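Local atomic coordinates of hypothetical nigD-like protein (Bacteroides caccae, PDB entry 3QWN), a protein that is of unproven function but, as a NigD-like protein, probably acts as an immunity protein (antitoxin) for the bacterium that makes it. Residues A[100-105]-A[200-205]; A[188-191]-A[195-198]. One frame throughout, in Å; residues are numbered along the deposited sequence.

Interaction 1: A[100-105]-A[200-205]; sequences VDVVSI and GKYCNP
Two facing sheets of the C-terminal beta-sandwich domain meet at one edge where Tyr202, on a beta turn that breaks strand 196-209, lays its ring against Val102 and Ile105 of strand 101-108. Tyr202 makes all the direct contacts from its segment, through its ring and hydroxyl. Over one face sits the branch methyl of Ile105, with CG2 3.7 Å from the centroid of the Tyr202 ring in a CH-pi contact only 19° off the normal; this CG2 is displaced toward Tyr202 CE1, 3.5 Å away. The aliphatic chain of Lys201 covers the opposite face, clasping the phenol. Val102 runs alongside the hydroxyl end, antiparallel to the tyrosine side chain, with CG1 3.6 Å from Tyr202 OH and CB 3.7 Å from Tyr202 CE2. Beyond it, one water joins the segments: it donates to Val102 O (2.8 Å), accepts from Lys201 NZ (3.1 Å) and hydrogen-bonds Tyr202 OH (2.9 Å). The type I turn, closed by Cys203 N to Gly200 O, brings Tyr202 to face strand 101-108, and its CG, beside the backbone N and opposite the carbonyl carbon (chi1 -58°), carries the ring there. Val103 and Ser104 both face Ile115 in a classic beta bulge, and Val102 and Ile105, which bracket it, direct their CB toward segment 200-205. Apolar side chains meeting between two sheets in this way are typical of a beta sandwich.

Interaction 2: A[188-191]-A[195-198]; sequences YTYD and TAIE
Tyr188 and Glu198 face each other as a non-hydrogen-bonded pair, and the glutamate runs obliquely across the phenol ring. Its CB lies over the ring face, 3.8 Å from the centroid of the Tyr188 ring, a CH-pi contact. With Glu198 CG anti to the backbone N (chi1 -172°) and the chain extended beyond it, the aliphatic part follows the ring toward the hydroxyl, where Glu198 OE2 is 3.8 Å from Tyr188 OH; the carboxylate plane is turned 60° from the ring. His97 also stacks on this tyrosine.

Next along, Thr189 and Ile197 are hydrogen-bonded in both directions, Ile197 N to Thr189 O being 2.8 Å and almost straight. Their side chains lie side by side, Thr189 CG2 4.1 Å from Ile197 CD1. The threonine hydroxyl turns from the isoleucine and bonds Val100 O. These pairs make up the end of an antiparallel beta hairpin between strands 181-190 and 196-209, in the C-terminal beta-sandwich domain. On the side of the sheet that bears Tyr188, Tyr190 sets its CD1 3.7 Å from Ala196 N and its CE1 near Ala196 CB, while its hydroxyl bonds Glu156.

Towards the hairpin loop, Asp191 N bonds Thr195 O, and the aspartate turns its carboxylate toward Thr195, CG between N and carbonyl carbon (chi1 60°). There Asp191 OD1 takes Thr195 OG1 at 2.8 Å on its syn side and Thr195 N at 3.0 Å from above the carboxylate plane. Asp193 N in the intervening loop is a third donor to the same oxygen, an Asx turn, which ties the loop to both of its ends and should favour the charged form of Asp191.

In the fold
The centres of the two interactions are 12 Å apart, and both draw on strand 196-209, an outermost strand of its sheet, whose neighbour is 181-190. Along the chain, segment 100-105 comes first, then 188-191 and 195-198 of the hairpin, and finally 200-205 where the returning strand breaks. Interaction 2 is thus local, with three residues between its segments, whereas interaction 1 spans 94 residues and joins two sheets. They also touch directly: Val100 N pairs with Tyr188 O. The start of strand 101-108 is therefore held against the hairpin's first strand, while Tyr202 meets it farther along, so strand 101-108 is tied at two places to the sheet within which interaction 2 lies.

Interaction 1: A[100-105]-A[200-205]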
loop_
_atom_site.group_PDB
_atom_site.type_symbol
_atom_site.label_atom_id
_atom_site.label_comp_id
_atom_site.label_asym_id
_atom_site.label_seq_id
_atom_site.Cartn_x
_atom_site.Cartn_y
_atom_site.Cartn_z
ATOM N N VAL A 100 -11.938 3.135 8.951
ATOM C CA VAL A 100 -10.901 3.970 8.352
ATOM C C VAL A 100 -11.583 4.859 7.314
ATOM O O VAL A 100 -12.709 4.567 6.881
ATOM C CB VAL A 100 -9.701 3.179 7.706
ATOM C CG1 VAL A 100 -9.046 2.194 8.664
ATOM C CG2 VAL A 100 -10.085 2.505 6.381
ATOM N N ASP A 101 -10.878 5.913 6.877
ATOM C CA ASP A 101 -11.272 6.724 5.740
ATOM C C ASP A 101 -10.236 6.498 4.647
ATOM O O ASP A 101 -9.056 6.301 4.948
ATOM C CB ASP A 101 -11.380 8.221 6.095
ATOM C CG ASP A 101 -12.509 8.591 7.038
ATOM O OD1 ASP A 101 -13.536 7.859 7.070
ATOM O OD2 ASP A 101 -12.383 9.610 7.725
ATOM N N VAL A 102 -10.666 6.487 3.392
ATOM C CA VAL A 102 -9.724 6.398 2.284
ATOM C C VAL A 102 -9.447 7.852 1.850
ATOM O O VAL A 102 -10.384 8.568 1.504
ATOM C CB VAL A 102 -10.197 5.494 1.126
ATOM C CG1 VAL A 102 -9.263 5.623 -0.084
ATOM C CG2 VAL A 102 -10.320 4.035 1.583
ATOM N N VAL A 103 -8.184 8.302 1.939
ATOM C CA VAL A 103 -7.778 9.655 1.522
ATOM C C VAL A 103 -7.543 9.665 0.000
ATOM O O VAL A 103 -7.999 10.559 -0.679
ATOM C CB VAL A 103 -6.500 10.102 2.298
ATOM C CG1 VAL A 103 -5.985 11.446 1.786
ATOM C CG2 VAL A 103 -6.783 10.165 3.789
ATOM N N SER A 104 -6.781 8.685 -0.506
ATOM C CA SER A 104 -6.408 8.532 -1.901
ATOM C C SER A 104 -6.171 7.042 -2.173
ATOM O O SER A 104 -5.739 6.334 -1.281
ATOM C CB SER A 104 -5.183 9.382 -2.206
ATOM O OG SER A 104 -4.768 9.352 -3.563
ATOM N N ILE A 105 -6.563 6.550 -3.345
ATOM C CA ILE A 105 -6.434 5.132 -3.729
ATOM C C ILE A 105 -6.180 5.073 -5.246
ATOM O O ILE A 105 -6.797 5.827 -6.007
ATOM C CB ILE A 105 -7.702 4.315 -3.298
ATOM C CG1 ILE A 105 -7.494 2.783 -3.532
ATOM C CG2 ILE A 105 -9.033 4.883 -3.899
ATOM C CD1 ILE A 105 -8.468 1.905 -2.784
ATOM N N GLY A 200 -18.900 0.431 -0.507
ATOM C CA GLY A 200 -18.664 -0.122 -1.833
ATOM C C GLY A 200 -18.330 0.961 -2.831
ATOM O O GLY A 200 -18.405 0.732 -4.029
ATOM N N LYS A 201 -17.963 2.149 -2.335
ATOM C CA LYS A 201 -17.566 3.358 -3.082
ATOM C C LYS A 201 -16.580 3.050 -4.226
ATOM O O LYS A 201 -16.741 3.587 -5.314
ATOM C CB LYS A 201 -16.926 4.372 -2.096
ATOM C CG LYS A 201 -16.454 5.669 -2.710
ATOM C CD LYS A 201 -15.894 6.643 -1.680
ATOM C CE LYS A 201 -15.438 7.918 -2.372
ATOM N NZ LYS A 201 -15.346 9.067 -1.436
ATOM N N TYR A 202 -15.568 2.197 -3.978
ATOM C CA TYR A 202 -14.510 1.887 -4.946
ATOM C C TYR A 202 -14.761 0.560 -5.731
ATOM O O TYR A 202 -13.832 0.009 -6.342
ATOM C CB TYR A 202 -13.142 1.900 -4.230
ATOM C CG TYR A 202 -12.854 3.246 -3.576
ATOM C CD1 TYR A 202 -12.694 4.398 -4.343
ATOM C CD2 TYR A 202 -12.761 3.368 -2.187
ATOM C CE1 TYR A 202 -12.492 5.644 -3.747
ATOM C CE2 TYR A 202 -12.537 4.609 -1.581
ATOM C CZ TYR A 202 -12.395 5.746 -2.367
ATOM O OH TYR A 202 -12.165 6.982 -1.786
ATOM N N CYS A 203 -16.038 0.098 -5.755
ATOM C CA CYS A 203 -16.496 -1.110 -6.444
ATOM C C CYS A 203 -17.183 -0.770 -7.753
ATOM O O CYS A 203 -17.363 -1.656 -8.589
ATOM C CB CYS A 203 -17.436 -1.906 -5.556
ATOM S SG CYS A 203 -16.640 -2.666 -4.139
ATOM N N ASN A 204 -17.641 0.488 -7.897
ATOM C CA ASN A 204 -18.371 0.920 -9.075
ATOM C C ASN A 204 -17.588 2.014 -9.813
ATOM O O ASN A 204 -17.499 3.145 -9.314
ATOM C CB ASN A 204 -19.780 1.382 -8.683
ATOM C CG ASN A 204 -20.446 0.441 -7.697
ATOM O OD1 ASN A 204 -20.858 -0.674 -8.022
ATOM N ND2 ASN A 204 -20.480 0.831 -6.443
ATOM N N PRO A 205 -16.945 1.681 -10.972
ATOM C CA PRO A 205 -16.931 0.370 -11.669
ATOM C C PRO A 205 -15.833 -0.598 -11.187
ATOM O O PRO A 205 -15.802 -1.745 -11.616
ATOM C CB PRO A 205 -16.662 0.779 -13.118
ATOM C CG PRO A 205 -15.732 1.969 -12.988
ATOM C CD PRO A 205 -16.165 2.694 -11.721
HETATM O O HOH W 1 -13.035 8.501 0.580
#

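Interaction 2: A[188-191]-A[195-198]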
loop_
_atom_site.group_PDB
_atom_site.type_symbol
_atom_site.label_atom_id
_atom_site.label_comp_id
_atom_site.label_asym_id
_atom_site.label_seq_id
_atom_site.Cartn_x
_atom_site.Cartn_y
_atom_site.Cartn_z
ATOM N N TYR A 188 -14.674 -0.855 5.773
ATOM C CA TYR A 188 -15.611 -0.319 6.752
ATOM C C TYR A 188 -15.182 1.072 7.142
ATOM O O TYR A 188 -13.993 1.326 7.339
ATOM C CB TYR A 188 -15.740 -1.239 7.969
ATOM C CG TYR A 188 -16.648 -2.431 7.719
ATOM C CD1 TYR A 188 -16.242 -3.485 6.900
ATOM C CD2 TYR A 188 -17.903 -2.518 8.320
ATOM C CE1 TYR A 188 -17.056 -4.594 6.689
ATOM C CE2 TYR A 188 -18.744 -3.611 8.087
ATOM C CZ TYR A 188 -18.315 -4.653 7.271
ATOM O OH TYR A 188 -19.100 -5.767 7.021
ATOM N N THR A 189 -16.143 1.977 7.205
ATOM C CA THR A 189 -15.968 3.398 7.527
ATOM C C THR A 189 -17.177 3.876 8.333
ATOM O O THR A 189 -18.177 3.159 8.417
ATOM C CB THR A 189 -15.778 4.203 6.209
ATOM O OG1 THR A 189 -15.258 5.505 6.506
ATOM C CG2 THR A 189 -17.045 4.270 5.354
ATOM N N TYR A 190 -17.105 5.069 8.917
ATOM C CA TYR A 190 -18.245 5.629 9.646
ATOM C C TYR A 190 -19.125 6.428 8.717
ATOM O O TYR A 190 -18.599 7.172 7.893
ATOM C CB TYR A 190 -17.788 6.532 10.802
ATOM C CG TYR A 190 -17.231 5.792 11.998
ATOM C CD1 TYR A 190 -18.022 4.887 12.715
ATOM C CD2 TYR A 190 -15.927 6.033 12.454
ATOM C CE1 TYR A 190 -17.518 4.222 13.836
ATOM C CE2 TYR A 190 -15.421 5.381 13.577
ATOM C CZ TYR A 190 -16.222 4.487 14.273
ATOM O OH TYR A 190 -15.727 3.839 15.377
ATOM N N ASP A 191 -20.466 6.325 8.879
ATOM C CA ASP A 191 -21.393 7.141 8.089
ATOM C C ASP A 191 -21.538 8.512 8.772
ATOM O O ASP A 191 -20.851 8.772 9.769
ATOM C CB ASP A 191 -22.762 6.436 7.864
ATOM C CG ASP A 191 -23.589 6.049 9.085
ATOM O OD1 ASP A 191 -23.421 6.683 10.148
ATOM O OD2 ASP A 191 -24.454 5.158 8.957
ATOM N N THR A 195 -22.022 5.510 12.503
ATOM C CA THR A 195 -22.234 4.064 12.460
ATOM C C THR A 195 -21.263 3.440 11.463
ATOM O O THR A 195 -21.096 3.957 10.359
ATOM C CB THR A 195 -23.698 3.660 12.206
ATOM O OG1 THR A 195 -24.507 4.725 11.746
ATOM C CG2 THR A 195 -24.330 3.137 13.462
ATOM N N ALA A 196 -20.609 2.350 11.867
ATOM C CA ALA A 196 -19.665 1.657 11.002
ATOM C C ALA A 196 -20.414 0.906 9.919
ATOM O O ALA A 196 -21.275 0.088 10.243
ATOM C CB ALA A 196 -18.805 0.709 11.809
ATOM N N ILE A 197 -20.138 1.228 8.640
ATOM C CA ILE A 197 -20.776 0.615 7.476
ATOM C C ILE A 197 -19.732 0.156 6.461
ATOM O O ILE A 197 -18.669 0.769 6.358
ATOM C CB ILE A 197 -21.816 1.562 6.811
ATOM C CG1 ILE A 197 -21.203 2.919 6.396
ATOM C CG2 ILE A 197 -23.026 1.768 7.728
ATOM C CD1 ILE A 197 -20.994 3.124 4.899
ATOM N N GLU A 198 -20.056 -0.900 5.687
ATOM C CA GLU A 198 -19.188 -1.410 4.630
ATOM C C GLU A 198 -19.405 -0.537 3.394
ATOM O O GLU A 198 -20.536 -0.463 2.893
ATOM C CB GLU A 198 -19.488 -2.894 4.358
ATOM C CG GLU A 198 -18.521 -3.574 3.401
ATOM C CD GLU A 198 -18.932 -4.975 3.007
ATOM O OE1 GLU A 198 -19.977 -5.127 2.334
ATOM O OE2 GLU A 198 -18.205 -5.923 3.373
#